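Local coordinates for protein beta-N-acetylhexosaminidase (Microbacterium sp. HJ5, PDB 7BWG) that probably hydrolyses terminal non-reducing N-acetyl-D-hexosamine residues in N-acetyl-beta-D-hexosaminides, as a member of glycoside hydrolase family 20, at residues 459-471 and 500-512. Sequence-based numbering, arbitrary orientation.
Sequences DIETMAFPRIAAA and PLWTSLGIGFHPS
Glu461 reaches from the helix to the loop 506-510 and takes the backbone N-H of Gly508 on its carboxylate. N of Gly508 lies 2.5 Å from OE1 of Glu461, with an angle of 154° at the hydrogen. The chain is extended beyond CG (chi2 -177°), which carries the carboxylate out to the loop backbone. Gly508 centres an inverse gamma turn, and the bond probably helps to hold this bend. The other oxygen, OE2, makes a weak hydrogen bond with NE2 of His164. One residue on, Thr462 lays CG2 against CB of His510, 3.6 Å away. Phe465 follows where the helix ends, and its ring lies between Trp502 and Ile507. The edge of Phe465 points at the six-membered ring of Trp502 in a T-shaped stack, with centroids 4.6 Å apart and planes at 74°. CG2 of Ile507 makes a CH-pi contact over one face of Phe465, 3.7 Å from the ring centroid. CG2 of Ile468 covers the opposite face, so the ring is flanked on both faces. Pro466 puts CD against CB of Phe509 at 3.4 Å. CB of Ala469 sits at the edge of the Trp502 ring, 4.2 Å from its CH2. A serine in place of Trp502 would probably leave the Phe465 edge without its aromatic partner and open a gap beside Pro466 and Ala469. This is mainly apolar packing, away from the predicted proton donor. It joins the end of helix 499-504 and the chain after it to the turn between helices 457-464 and 467-475. Helix 155-166 packs on Phe465 and Ile468, and helix 488-497 on Ala469 and Trp502. Helix 422-426 touches Pro466, while strand 442-449 of the catalytic TIM barrel leads into helix 457-464.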
ATOM      1  N   ASP A 459      -9.198   4.458 -31.578  1.00 28.83           N
ATOM      2  CA  ASP A 459      -8.765   3.115 -31.948  1.00 28.89           C
ATOM      3  C   ASP A 459      -9.152   2.100 -30.880  1.00 25.21           C
ATOM      4  O   ASP A 459      -9.522   0.964 -31.199  1.00 25.28           O
ATOM      5  CB  ASP A 459      -7.255   3.091 -32.182  1.00 30.16           C
ATOM      6  CG  ASP A 459      -6.848   3.816 -33.449  1.00 31.31           C
ATOM      7  OD1 ASP A 459      -7.725   4.428 -34.095  1.00 32.99           O
ATOM      8  OD2 ASP A 459      -5.650   3.769 -33.799  1.00 32.83           O
ATOM      9  N   ILE A 460      -9.068   2.494 -29.607  1.00 25.51           N
ATOM     10  CA  ILE A 460      -9.439   1.594 -28.517  1.00 26.82           C
ATOM     11  C   ILE A 460     -10.916   1.230 -28.610  1.00 25.82           C
ATOM     12  O   ILE A 460     -11.294   0.059 -28.492  1.00 28.48           O
ATOM     13  CB  ILE A 460      -9.095   2.229 -27.157  1.00 26.83           C
ATOM     14  CG1 ILE A 460      -7.589   2.158 -26.897  1.00 24.09           C
ATOM     15  CG2 ILE A 460      -9.861   1.543 -26.034  1.00 23.33           C
ATOM     16  CD1 ILE A 460      -7.163   2.806 -25.596  1.00 24.84           C
ATOM     17  N   GLU A 461     -11.771   2.229 -28.843  1.00 27.26           N
ATOM     18  CA  GLU A 461     -13.209   1.984 -28.842  1.00 29.82           C
ATOM     19  C   GLU A 461     -13.670   1.262 -30.102  1.00 29.19           C
ATOM     20  O   GLU A 461     -14.679   0.547 -30.068  1.00 27.93           O
ATOM     21  CB  GLU A 461     -13.961   3.304 -28.685  1.00 30.70           C
ATOM     22  CG  GLU A 461     -13.521   4.122 -27.483  1.00 34.73           C
ATOM     23  CD  GLU A 461     -14.340   5.381 -27.310  1.00 38.90           C
ATOM     24  OE1 GLU A 461     -15.345   5.533 -28.030  1.00 39.82           O
ATOM     25  OE2 GLU A 461     -13.978   6.217 -26.457  1.00 40.63           O
ATOM     26  N   THR A 462     -12.957   1.435 -31.217  1.00 29.40           N
ATOM     27  CA  THR A 462     -13.344   0.761 -32.453  1.00 31.17           C
ATOM     28  C   THR A 462     -13.249  -0.753 -32.319  1.00 30.41           C
ATOM     29  O   THR A 462     -13.968  -1.485 -33.007  1.00 31.39           O
ATOM     30  CB  THR A 462     -12.472   1.249 -33.612  1.00 30.80           C
ATOM     31  OG1 THR A 462     -12.288   2.668 -33.511  1.00 28.73           O
ATOM     32  CG2 THR A 462     -13.124   0.927 -34.949  1.00 29.80           C
ATOM     33  N   MET A 463     -12.381  -1.240 -31.437  1.00 25.79           N
ATOM     34  CA  MET A 463     -12.191  -2.670 -31.225  1.00 27.40           C
ATOM     35  C   MET A 463     -12.760  -3.169 -29.911  1.00 27.11           C
ATOM     36  O   MET A 463     -13.323  -4.266 -29.868  1.00 27.15           O
ATOM     37  CB  MET A 463     -10.702  -3.016 -31.282  1.00 27.73           C
ATOM     38  CG  MET A 463     -10.058  -2.669 -32.595  1.00 24.33           C
ATOM     39  SD  MET A 463     -10.314  -3.958 -33.821  1.00 31.75           S
ATOM     40  CE  MET A 463      -9.275  -5.241 -33.141  1.00 27.97           C
ATOM     41  N   ALA A 464     -12.615  -2.394 -28.834  1.00 28.42           N
ATOM     42  CA  ALA A 464     -13.137  -2.822 -27.541  1.00 28.61           C
ATOM     43  C   ALA A 464     -14.632  -3.092 -27.619  1.00 27.14           C
ATOM     44  O   ALA A 464     -15.103  -4.156 -27.203  1.00 26.35           O
ATOM     45  CB  ALA A 464     -12.839  -1.768 -26.473  1.00 26.42           C
ATOM     46  N   PHE A 465     -15.388  -2.160 -28.187  1.00 29.57           N
ATOM     47  CA  PHE A 465     -16.837  -2.258 -28.083  1.00 31.78           C
ATOM     48  C   PHE A 465     -17.399  -3.254 -29.097  1.00 27.69           C
ATOM     49  O   PHE A 465     -16.680  -4.183 -29.495  1.00 30.37           O
ATOM     50  CB  PHE A 465     -17.455  -0.863 -28.186  1.00 30.83           C
ATOM     51  CG  PHE A 465     -17.765  -0.263 -26.851  1.00 27.77           C
ATOM     52  CD1 PHE A 465     -18.968  -0.534 -26.223  1.00 23.97           C
ATOM     53  CD2 PHE A 465     -16.838   0.530 -26.200  1.00 30.57           C
ATOM     54  CE1 PHE A 465     -19.253  -0.001 -24.983  1.00 28.23           C
ATOM     55  CE2 PHE A 465     -17.117   1.067 -24.960  1.00 34.04           C
ATOM     56  CZ  PHE A 465     -18.326   0.798 -24.350  1.00 30.41           C
ATOM     57  N   PRO A 466     -18.636  -3.087 -29.591  1.00 25.98           N
ATOM     58  CA  PRO A 466     -19.533  -4.242 -29.703  1.00 25.17           C
ATOM     59  C   PRO A 466     -19.188  -5.408 -28.785  1.00 24.27           C
ATOM     60  O   PRO A 466     -19.955  -5.731 -27.872  1.00 25.92           O
ATOM     61  CB  PRO A 466     -19.399  -4.617 -31.178  1.00 25.37           C
ATOM     62  CG  PRO A 466     -19.282  -3.266 -31.852  1.00 30.02           C
ATOM     63  CD  PRO A 466     -18.789  -2.260 -30.800  1.00 26.72           C
ATOM     64  N   ARG A 467     -18.033  -6.036 -29.009  1.00 24.33           N
ATOM     65  CA  ARG A 467     -17.706  -7.300 -28.367  1.00 22.25           C
ATOM     66  C   ARG A 467     -17.337  -7.176 -26.891  1.00 23.68           C
ATOM     67  O   ARG A 467     -17.211  -8.207 -26.223  1.00 25.30           O
ATOM     68  CB  ARG A 467     -16.565  -7.976 -29.135  1.00 23.08           C
ATOM     69  CG  ARG A 467     -16.626  -7.703 -30.627  1.00 26.07           C
ATOM     70  CD  ARG A 467     -15.357  -8.128 -31.333  1.00 22.78           C
ATOM     71  NE  ARG A 467     -14.289  -7.152 -31.148  1.00 23.52           N
ATOM     72  CZ  ARG A 467     -13.102  -7.228 -31.740  1.00 24.53           C
ATOM     73  NH1 ARG A 467     -12.835  -8.235 -32.561  1.00 23.55           N
ATOM     74  NH2 ARG A 467     -12.186  -6.299 -31.512  1.00 28.54           N
ATOM     75  N   ILE A 468     -17.171  -5.964 -26.351  1.00 25.07           N
ATOM     76  CA  ILE A 468     -17.038  -5.856 -24.900  1.00 21.88           C
ATOM     77  C   ILE A 468     -18.383  -6.067 -24.221  1.00 22.27           C
ATOM     78  O   ILE A 468     -18.431  -6.431 -23.040  1.00 22.81           O
ATOM     79  CB  ILE A 468     -16.421  -4.506 -24.479  1.00 20.81           C
ATOM     80  CG1 ILE A 468     -15.944  -4.562 -23.022  1.00 17.25           C
ATOM     81  CG2 ILE A 468     -17.407  -3.368 -24.679  1.00 23.31           C
ATOM     82  CD1 ILE A 468     -14.921  -3.503 -22.667  1.00 21.60           C
ATOM     83  N   ALA A 469     -19.486  -5.848 -24.941  1.00 22.44           N
ATOM     84  CA  ALA A 469     -20.795  -6.199 -24.404  1.00 24.09           C
ATOM     85  C   ALA A 469     -20.914  -7.705 -24.217  1.00 22.58           C
ATOM     86  O   ALA A 469     -21.525  -8.172 -23.248  1.00 22.24           O
ATOM     87  CB  ALA A 469     -21.898  -5.677 -25.323  1.00 23.08           C
ATOM     88  N   ALA A 470     -20.329  -8.481 -25.135  1.00 19.06           N
ATOM     89  CA  ALA A 470     -20.280  -9.926 -24.951  1.00 19.61           C
ATOM     90  C   ALA A 470     -19.449 -10.302 -23.731  1.00 20.84           C
ATOM     91  O   ALA A 470     -19.658 -11.367 -23.143  1.00 21.88           O
ATOM     92  CB  ALA A 470     -19.723 -10.599 -26.206  1.00 22.94           C
ATOM     93  N   ALA A 471     -18.500  -9.445 -23.342  1.00 20.80           N
ATOM     94  CA  ALA A 471     -17.765  -9.665 -22.102  1.00 18.17           C
ATOM     95  C   ALA A 471     -18.653  -9.414 -20.893  1.00 20.41           C
ATOM     96  O   ALA A 471     -18.759 -10.262 -19.999  1.00 21.20           O
ATOM     97  CB  ALA A 471     -16.530  -8.765 -22.054  1.00 21.85           C
ATOM     98  N   PRO A 500     -27.652   4.119 -30.759  1.00 31.71           N
ATOM     99  CA  PRO A 500     -27.883   5.537 -30.435  1.00 32.27           C
ATOM    100  C   PRO A 500     -27.387   5.917 -29.051  1.00 26.24           C
ATOM    101  O   PRO A 500     -26.835   7.010 -28.873  1.00 25.37           O
ATOM    102  CB  PRO A 500     -29.405   5.676 -30.557  1.00 27.93           C
ATOM    103  CG  PRO A 500     -29.795   4.627 -31.534  1.00 31.23           C
ATOM    104  CD  PRO A 500     -28.866   3.471 -31.289  1.00 30.67           C
ATOM    105  N   LEU A 501     -27.568   5.038 -28.063  1.00 24.11           N
ATOM    106  CA  LEU A 501     -27.055   5.315 -26.725  1.00 23.26           C
ATOM    107  C   LEU A 501     -25.532   5.337 -26.713  1.00 27.37           C
ATOM    108  O   LEU A 501     -24.923   6.190 -26.056  1.00 25.03           O
ATOM    109  CB  LEU A 501     -27.584   4.278 -25.734  1.00 20.77           C
ATOM    110  CG  LEU A 501     -26.855   4.205 -24.391  1.00 19.70           C
ATOM    111  CD1 LEU A 501     -27.107   5.462 -23.571  1.00 21.16           C
ATOM    112  CD2 LEU A 501     -27.268   2.966 -23.620  1.00 21.92           C
ATOM    113  N   TRP A 502     -24.897   4.409 -27.433  1.00 29.19           N
ATOM    114  CA  TRP A 502     -23.440   4.413 -27.519  1.00 25.94           C
ATOM    115  C   TRP A 502     -22.939   5.627 -28.290  1.00 31.35           C
ATOM    116  O   TRP A 502     -21.893   6.194 -27.954  1.00 33.87           O
ATOM    117  CB  TRP A 502     -22.948   3.121 -28.169  1.00 29.39           C
ATOM    118  CG  TRP A 502     -22.835   1.979 -27.211  1.00 29.95           C
ATOM    119  CD1 TRP A 502     -23.060   2.014 -25.866  1.00 28.00           C
ATOM    120  CD2 TRP A 502     -22.468   0.629 -27.521  1.00 28.40           C
ATOM    121  NE1 TRP A 502     -22.857   0.771 -25.318  1.00 24.44           N
ATOM    122  CE2 TRP A 502     -22.492  -0.097 -26.314  1.00 29.07           C
ATOM    123  CE3 TRP A 502     -22.121  -0.034 -28.701  1.00 27.54           C
ATOM    124  CZ2 TRP A 502     -22.185  -1.455 -26.254  1.00 35.83           C
ATOM    125  CZ3 TRP A 502     -21.816  -1.381 -28.639  1.00 25.52           C
ATOM    126  CH2 TRP A 502     -21.846  -2.075 -27.423  1.00 28.67           C
ATOM    127  N   THR A 503     -23.671   6.039 -29.327  1.00 29.50           N
ATOM    128  CA  THR A 503     -23.289   7.233 -30.073  1.00 28.29           C
ATOM    129  C   THR A 503     -23.488   8.497 -29.245  1.00 30.05           C
ATOM    130  O   THR A 503     -22.790   9.494 -29.462  1.00 30.23           O
ATOM    131  CB  THR A 503     -24.088   7.323 -31.373  1.00 29.88           C
ATOM    132  OG1 THR A 503     -24.275   6.009 -31.915  1.00 35.87           O
ATOM    133  CG2 THR A 503     -23.357   8.184 -32.393  1.00 26.90           C
ATOM    134  N   SER A 504     -24.424   8.472 -28.293  1.00 31.70           N
ATOM    135  CA  SER A 504     -24.689   9.651 -27.476  1.00 31.07           C
ATOM    136  C   SER A 504     -23.604   9.867 -26.428  1.00 29.40           C
ATOM    137  O   SER A 504     -23.251  11.012 -26.125  1.00 27.86           O
ATOM    138  CB  SER A 504     -26.058   9.530 -26.807  1.00 30.39           C
ATOM    139  OG  SER A 504     -26.122   8.382 -25.978  1.00 30.60           O
ATOM    140  N   LEU A 505     -23.065   8.787 -25.867  1.00 34.79           N
ATOM    141  CA  LEU A 505     -21.996   8.875 -24.879  1.00 33.83           C
ATOM    142  C   LEU A 505     -20.637   9.161 -25.504  1.00 35.54           C
ATOM    143  O   LEU A 505     -19.623   9.105 -24.798  1.00 34.97           O
ATOM    144  CB  LEU A 505     -21.924   7.581 -24.062  1.00 30.35           C
ATOM    145  CG  LEU A 505     -23.217   7.102 -23.401  1.00 27.38           C
ATOM    146  CD1 LEU A 505     -22.980   5.810 -22.632  1.00 27.59           C
ATOM    147  CD2 LEU A 505     -23.786   8.176 -22.489  1.00 28.30           C
ATOM    148  N   GLY A 506     -20.591   9.467 -26.799  1.00 36.67           N
ATOM    149  CA  GLY A 506     -19.339   9.663 -27.494  1.00 58.95           C
ATOM    150  C   GLY A 506     -18.556   8.402 -27.770  1.00 50.08           C
ATOM    151  O   GLY A 506     -17.425   8.492 -28.265  1.00 52.18           O
ATOM    152  N   ILE A 507     -19.114   7.229 -27.473  1.00 42.89           N
ATOM    153  CA  ILE A 507     -18.396   5.976 -27.675  1.00 39.47           C
ATOM    154  C   ILE A 507     -18.344   5.669 -29.166  1.00 38.84           C
ATOM    155  O   ILE A 507     -19.379   5.446 -29.806  1.00 39.49           O
ATOM    156  CB  ILE A 507     -19.052   4.836 -26.886  1.00 38.74           C
ATOM    157  CG1 ILE A 507     -18.795   5.022 -25.389  1.00 33.27           C
ATOM    158  CG2 ILE A 507     -18.528   3.487 -27.358  1.00 36.99           C
ATOM    159  CD1 ILE A 507     -19.503   4.017 -24.514  1.00 32.98           C
ATOM    160  N   GLY A 508     -17.137   5.663 -29.725  1.00 36.92           N
ATOM    161  CA  GLY A 508     -16.953   5.408 -31.140  1.00 38.60           C
ATOM    162  C   GLY A 508     -16.856   3.933 -31.473  1.00 38.21           C
ATOM    163  O   GLY A 508     -15.835   3.468 -31.988  1.00 48.96           O
ATOM    164  N   PHE A 509     -17.920   3.192 -31.176  1.00 33.50           N
ATOM    165  CA  PHE A 509     -17.961   1.767 -31.465  1.00 32.69           C
ATOM    166  C   PHE A 509     -17.897   1.523 -32.971  1.00 30.65           C
ATOM    167  O   PHE A 509     -18.246   2.384 -33.783  1.00 40.25           O
ATOM    168  CB  PHE A 509     -19.232   1.150 -30.886  1.00 35.07           C
ATOM    169  CG  PHE A 509     -20.477   1.497 -31.653  1.00 39.37           C
ATOM    170  CD1 PHE A 509     -21.125   2.701 -31.438  1.00 33.14           C
ATOM    171  CD2 PHE A 509     -20.997   0.620 -32.590  1.00 35.00           C
ATOM    172  CE1 PHE A 509     -22.269   3.024 -32.142  1.00 31.07           C
ATOM    173  CE2 PHE A 509     -22.139   0.940 -33.299  1.00 35.24           C
ATOM    174  CZ  PHE A 509     -22.776   2.142 -33.073  1.00 32.96           C
ATOM    175  N   HIS A 510     -17.444   0.321 -33.344  1.00 29.81           N
ATOM    176  CA  HIS A 510     -17.403   0.004 -34.769  1.00 37.19           C
ATOM    177  C   HIS A 510     -18.699  -0.673 -35.192  1.00 36.21           C
ATOM    178  O   HIS A 510     -19.123  -1.640 -34.549  1.00 36.08           O
ATOM    179  CB  HIS A 510     -16.234  -0.909 -35.102  1.00 32.38           C
ATOM    180  CG  HIS A 510     -16.451  -1.732 -36.334  1.00 33.15           C
ATOM    181  ND1 HIS A 510     -16.592  -3.103 -36.299  1.00 35.35           N
ATOM    182  CD2 HIS A 510     -16.564  -1.376 -37.635  1.00 36.15           C
ATOM    183  CE1 HIS A 510     -16.776  -3.556 -37.527  1.00 32.88           C
ATOM    184  NE2 HIS A 510     -16.764  -2.528 -38.356  1.00 38.51           N
ATOM    185  N   PRO A 511     -19.342  -0.209 -36.258  1.00 35.30           N
ATOM    186  CA  PRO A 511     -20.562  -0.878 -36.725  1.00 39.25           C
ATOM    187  C   PRO A 511     -20.285  -2.196 -37.434  1.00 40.69           C
ATOM    188  O   PRO A 511     -20.076  -2.224 -38.650  1.00 52.86           O
ATOM    189  CB  PRO A 511     -21.185   0.152 -37.676  1.00 39.40           C
ATOM    190  CG  PRO A 511     -20.037   0.976 -38.141  1.00 40.63           C
ATOM    191  CD  PRO A 511     -19.067   1.034 -36.998  1.00 36.08           C
ATOM    192  N   SER A 512     -20.282  -3.293 -36.678  1.00 35.04           N
ATOM    193  CA  SER A 512     -20.132  -4.615 -37.271  1.00 43.18           C
ATOM    194  C   SER A 512     -21.365  -4.960 -38.098  1.00 41.05           C
ATOM    195  O   SER A 512     -22.496  -4.873 -37.612  1.00 43.40           O
ATOM    196  CB  SER A 512     -19.913  -5.666 -36.185  1.00 42.69           C
ATOM    197  OG  SER A 512     -19.910  -6.971 -36.736  1.00 41.51           O
TER